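Local structure of CptN Toxin (Eubacterium rectale DSM 17629, 4RMO) at residues S15-P20 against D97-R102. The protein is the toxin of a type III toxin-antitoxin system, probably an endoribonuclease, held in complex with its pseudoknotted RNA antitoxin and linked to bacteriophage resistance. Numbering follows the deposited sequence.
Sequences SDMSDP and DKYIER. With nucleotides of chain F; nucleotides of chain B.
Asp-16 and Tyr-99 reach toward each other with matching first torsions: each CG stands beside its own backbone N and anti to the carbonyl carbon (chi1 -75° and -73°), which turns the carboxylate and the phenol end toward one another. Tyr-99 OH donates a hydrogen bond to Asp-16 OD2, 2.6 Å away, which receives it through its anti lone pair. OD2 lies in line with the ring's rim, 3.3 Å from Tyr-99 CE1, while the carboxylate plane is turned 81° from the ring. Selenomethionine Met-17, its chain bent at chi2, brings CE obliquely to within 4.1 Å of Tyr-99 CE2. One face of the ring is partly covered by Lys-98 CG, and Phe-13 meets the ring edge-to-face. Leu-153 of helix 146-153 touches both Met-17 and Tyr-99. The contact joins the C-terminal end of helix 11-17 to the short 3-10 turn leading into strand 100-106, a member of the antiparallel sheet. Helix 11-17 follows strand 6-9, the sheet neighbour of strand 100-106. In strand 100-106 two residues, Glu-101 and Arg-102, are set against the single Ile-8 of strand 6-9, a classic beta bulge. From this bulge the Arg-102 guanidinium addresses the Hoogsteen edge of G44 of chain F: NH1 donates to O6 at 2.7 Å and NH2 to N7 at 2.8 Å, a pairing consistent with recognition of a guanine in the RNA antitoxin. O4 of U43 of chain F sits over one guanidinium face, 3.1 Å from Arg-102 NH1. A salt bridge from Arg-102 NE to Glu-101 OE1, 3.1 Å, helps fix the rotation of the group, although the carboxylate oxygen lies somewhat out of the guanidinium plane. On the 15-20 side, Pro-20 O accepts a 3.0 Å hydrogen bond from N6 of A1 of chain B.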
loop_
_atom_site.group_PDB
_atom_site.type_symbol
_atom_site.label_atom_id
_atom_site.label_comp_id
_atom_site.label_asym_id
_atom_site.label_seq_id
_atom_site.Cartn_x
_atom_site.Cartn_y
_atom_site.Cartn_z
ATOM N N SER A 15 -29.093 29.052 0.686
ATOM C CA SER A 15 -30.414 29.697 0.524
ATOM C C SER A 15 -31.136 29.124 -0.709
ATOM O O SER A 15 -32.294 28.786 -0.601
ATOM C CB SER A 15 -30.292 31.240 0.482
ATOM O OG SER A 15 -29.473 31.653 -0.606
ATOM N N ASP A 16 -30.431 28.838 -1.810
ATOM C CA ASP A 16 -31.083 28.116 -2.940
ATOM C C ASP A 16 -31.610 26.751 -2.559
ATOM O O ASP A 16 -32.748 26.438 -2.870
ATOM C CB ASP A 16 -30.129 27.906 -4.120
ATOM C CG ASP A 16 -29.895 29.175 -4.936
ATOM O OD1 ASP A 16 -30.535 30.207 -4.649
ATOM O OD2 ASP A 16 -29.058 29.108 -5.864
HETATM N N MSE A 17 -30.830 25.922 -1.851
HETATM C CA MSE A 17 -31.301 24.546 -1.556
HETATM C C MSE A 17 -32.261 24.514 -0.403
HETATM O O MSE A 17 -33.037 23.549 -0.257
HETATM C CB MSE A 17 -30.146 23.584 -1.229
HETATM C CG MSE A 17 -29.108 23.499 -2.328
HETATM SE SE MSE A 17 -29.894 23.192 -3.917
HETATM C CE MSE A 17 -28.559 23.687 -5.048
ATOM N N SER A 18 -32.133 25.465 0.519
ATOM C CA SER A 18 -33.090 25.553 1.610
ATOM C C SER A 18 -33.294 24.204 2.333
ATOM O O SER A 18 -34.431 23.775 2.571
ATOM C CB SER A 18 -34.423 26.070 1.034
ATOM O OG SER A 18 -35.295 26.434 2.062
ATOM N N ASP A 19 -32.196 23.537 2.706
ATOM C CA ASP A 19 -32.295 22.240 3.402
ATOM C C ASP A 19 -31.950 22.422 4.843
ATOM O O ASP A 19 -30.813 22.722 5.181
ATOM C CB ASP A 19 -31.361 21.248 2.764
ATOM C CG ASP A 19 -31.537 19.828 3.288
ATOM O OD1 ASP A 19 -31.747 19.611 4.505
ATOM O OD2 ASP A 19 -31.442 18.909 2.464
ATOM N N PRO A 20 -32.916 22.214 5.729
ATOM C CA PRO A 20 -32.644 22.484 7.137
ATOM C C PRO A 20 -31.680 21.510 7.782
ATOM O O PRO A 20 -31.314 21.706 8.952
ATOM C CB PRO A 20 -34.029 22.350 7.799
ATOM C CG PRO A 20 -34.766 21.398 6.901
ATOM C CD PRO A 20 -34.276 21.688 5.514
ATOM N N ASP A 97 -19.796 24.156 -9.531
ATOM C CA ASP A 97 -18.717 25.107 -9.487
ATOM C C ASP A 97 -19.131 26.516 -9.117
ATOM O O ASP A 97 -18.373 27.237 -8.470
ATOM C CB ASP A 97 -18.001 25.132 -10.847
ATOM C CG ASP A 97 -16.525 25.052 -10.698
ATOM O OD1 ASP A 97 -16.046 23.912 -10.470
ATOM O OD2 ASP A 97 -15.855 26.118 -10.832
ATOM N N LYS A 98 -20.290 26.955 -9.589
ATOM C CA LYS A 98 -20.675 28.348 -9.417
ATOM C C LYS A 98 -20.979 28.681 -7.943
ATOM O O LYS A 98 -21.082 29.835 -7.576
ATOM C CB LYS A 98 -21.878 28.672 -10.287
ATOM C CG LYS A 98 -23.122 27.888 -9.915
ATOM C CD LYS A 98 -24.347 28.423 -10.642
ATOM C CE LYS A 98 -25.585 27.706 -10.144
ATOM N NZ LYS A 98 -26.817 28.263 -10.746
ATOM N N TYR A 99 -21.179 27.649 -7.125
ATOM C CA TYR A 99 -21.447 27.847 -5.731
ATOM C C TYR A 99 -20.193 27.913 -4.859
ATOM O O TYR A 99 -20.288 28.071 -3.646
ATOM C CB TYR A 99 -22.384 26.733 -5.236
ATOM C CG TYR A 99 -23.807 26.842 -5.704
ATOM C CD1 TYR A 99 -24.599 27.888 -5.301
ATOM C CD2 TYR A 99 -24.367 25.868 -6.533
ATOM C CE1 TYR A 99 -25.903 27.995 -5.724
ATOM C CE2 TYR A 99 -25.691 25.942 -6.943
ATOM C CZ TYR A 99 -26.453 27.014 -6.526
ATOM O OH TYR A 99 -27.772 27.102 -6.890
ATOM N N ILE A 100 -19.026 27.725 -5.448
ATOM C CA ILE A 100 -17.777 27.733 -4.693
ATOM C C ILE A 100 -17.295 29.149 -4.588
ATOM O O ILE A 100 -17.211 29.856 -5.581
ATOM C CB ILE A 100 -16.707 26.907 -5.407
ATOM C CG1 ILE A 100 -17.144 25.453 -5.597
ATOM C CG2 ILE A 100 -15.384 26.997 -4.693
ATOM C CD1 ILE A 100 -17.625 24.749 -4.348
ATOM N N GLU A 101 -16.981 29.608 -3.382
ATOM C CA GLU A 101 -16.596 31.017 -3.202
ATOM C C GLU A 101 -15.117 31.178 -3.393
ATOM O O GLU A 101 -14.681 32.033 -4.131
ATOM C CB GLU A 101 -16.959 31.479 -1.812
ATOM C CG GLU A 101 -16.781 32.968 -1.554
ATOM C CD GLU A 101 -17.023 33.365 -0.088
ATOM O OE1 GLU A 101 -16.052 33.629 0.688
ATOM O OE2 GLU A 101 -18.205 33.401 0.311
ATOM N N ARG A 102 -14.325 30.385 -2.689
ATOM C CA ARG A 102 -12.871 30.550 -2.712
ATOM C C ARG A 102 -12.206 29.397 -1.989
ATOM O O ARG A 102 -12.876 28.630 -1.272
ATOM C CB ARG A 102 -12.461 31.851 -2.029
ATOM C CG ARG A 102 -12.981 31.951 -0.615
ATOM C CD ARG A 102 -12.467 33.176 0.107
ATOM N NE ARG A 102 -13.102 33.329 1.422
ATOM C CZ ARG A 102 -12.574 32.886 2.575
ATOM N NH1 ARG A 102 -11.360 32.291 2.602
ATOM N NH2 ARG A 102 -13.236 33.088 3.713
ATOM P P G F 44 -8.941 30.729 12.539
ATOM O OP1 G F 44 -8.926 30.429 13.997
ATOM O OP2 G F 44 -8.206 29.900 11.541
ATOM O "O5'" G F 44 -10.449 30.737 12.060
ATOM C "C5'" G F 44 -11.421 31.605 12.674
ATOM C "C4'" G F 44 -12.678 31.620 11.823
ATOM O "O4'" G F 44 -12.368 32.219 10.517
ATOM C "C3'" G F 44 -13.244 30.236 11.517
ATOM O "O3'" G F 44 -14.662 30.247 11.458
ATOM C "C2'" G F 44 -12.725 30.001 10.111
ATOM O "O2'" G F 44 -13.324 28.963 9.353
ATOM C "C1'" G F 44 -12.933 31.398 9.528
ATOM N N9 G F 44 -12.320 31.581 8.214
ATOM C C8 G F 44 -13.017 31.955 7.091
ATOM N N7 G F 44 -12.316 31.853 5.995
ATOM C C5 G F 44 -11.076 31.409 6.417
ATOM C C6 G F 44 -9.923 31.062 5.661
ATOM O O6 G F 44 -9.761 31.123 4.430
ATOM N N1 G F 44 -8.911 30.551 6.475
ATOM C C2 G F 44 -9.004 30.391 7.834
ATOM N N2 G F 44 -7.913 29.927 8.453
ATOM N N3 G F 44 -10.080 30.695 8.547
ATOM C C4 G F 44 -11.084 31.159 7.775
ATOM O "O5'" A B 1 -22.238 23.230 13.558
ATOM C "C5'" A B 1 -22.065 24.106 14.718
ATOM C "C4'" A B 1 -23.362 24.340 15.457
ATOM O "O4'" A B 1 -24.291 25.077 14.627
ATOM C "C3'" A B 1 -24.144 23.103 15.883
ATOM O "O3'" A B 1 -23.623 22.587 17.093
ATOM C "C2'" A B 1 -25.544 23.663 16.044
ATOM O "O2'" A B 1 -25.683 24.390 17.239
ATOM C "C1'" A B 1 -25.614 24.623 14.860
ATOM N N9 A B 1 -26.102 24.017 13.629
ATOM C C8 A B 1 -25.384 23.728 12.495
ATOM N N7 A B 1 -26.102 23.204 11.530
ATOM C C5 A B 1 -27.385 23.173 12.050
ATOM C C6 A B 1 -28.604 22.705 11.531
ATOM N N6 A B 1 -28.741 22.191 10.314
ATOM N N1 A B 1 -29.700 22.805 12.316
ATOM C C2 A B 1 -29.561 23.324 13.546
ATOM N N3 A B 1 -28.465 23.771 14.155
ATOM C C4 A B 1 -27.399 23.667 13.346
ATOM P P U F 43 -3.853 32.587 9.107
ATOM O OP1 U F 43 -4.446 31.926 7.911
ATOM O OP2 U F 43 -2.782 33.569 8.912
ATOM O "O5'" U F 43 -5.031 33.330 9.862
ATOM C "C5'" U F 43 -5.958 32.642 10.639
ATOM C "C4'" U F 43 -7.122 33.525 10.957
ATOM O "O4'" U F 43 -7.335 34.468 9.890
ATOM C "C3'" U F 43 -8.442 32.797 11.075
ATOM O "O3'" U F 43 -8.511 32.234 12.363
ATOM C "C2'" U F 43 -9.453 33.907 10.839
ATOM O "O2'" U F 43 -9.724 34.674 11.974
ATOM C "C1'" U F 43 -8.718 34.784 9.830
ATOM N N1 U F 43 -9.177 34.634 8.440
ATOM C C2 U F 43 -10.422 35.138 8.131
ATOM O O2 U F 43 -11.162 35.613 8.967
ATOM N N3 U F 43 -10.784 35.017 6.812
ATOM C C4 U F 43 -10.017 34.530 5.781
ATOM O O4 U F 43 -10.483 34.488 4.643
ATOM C C5 U F 43 -8.732 34.041 6.178
ATOM C C6 U F 43 -8.352 34.141 7.458
#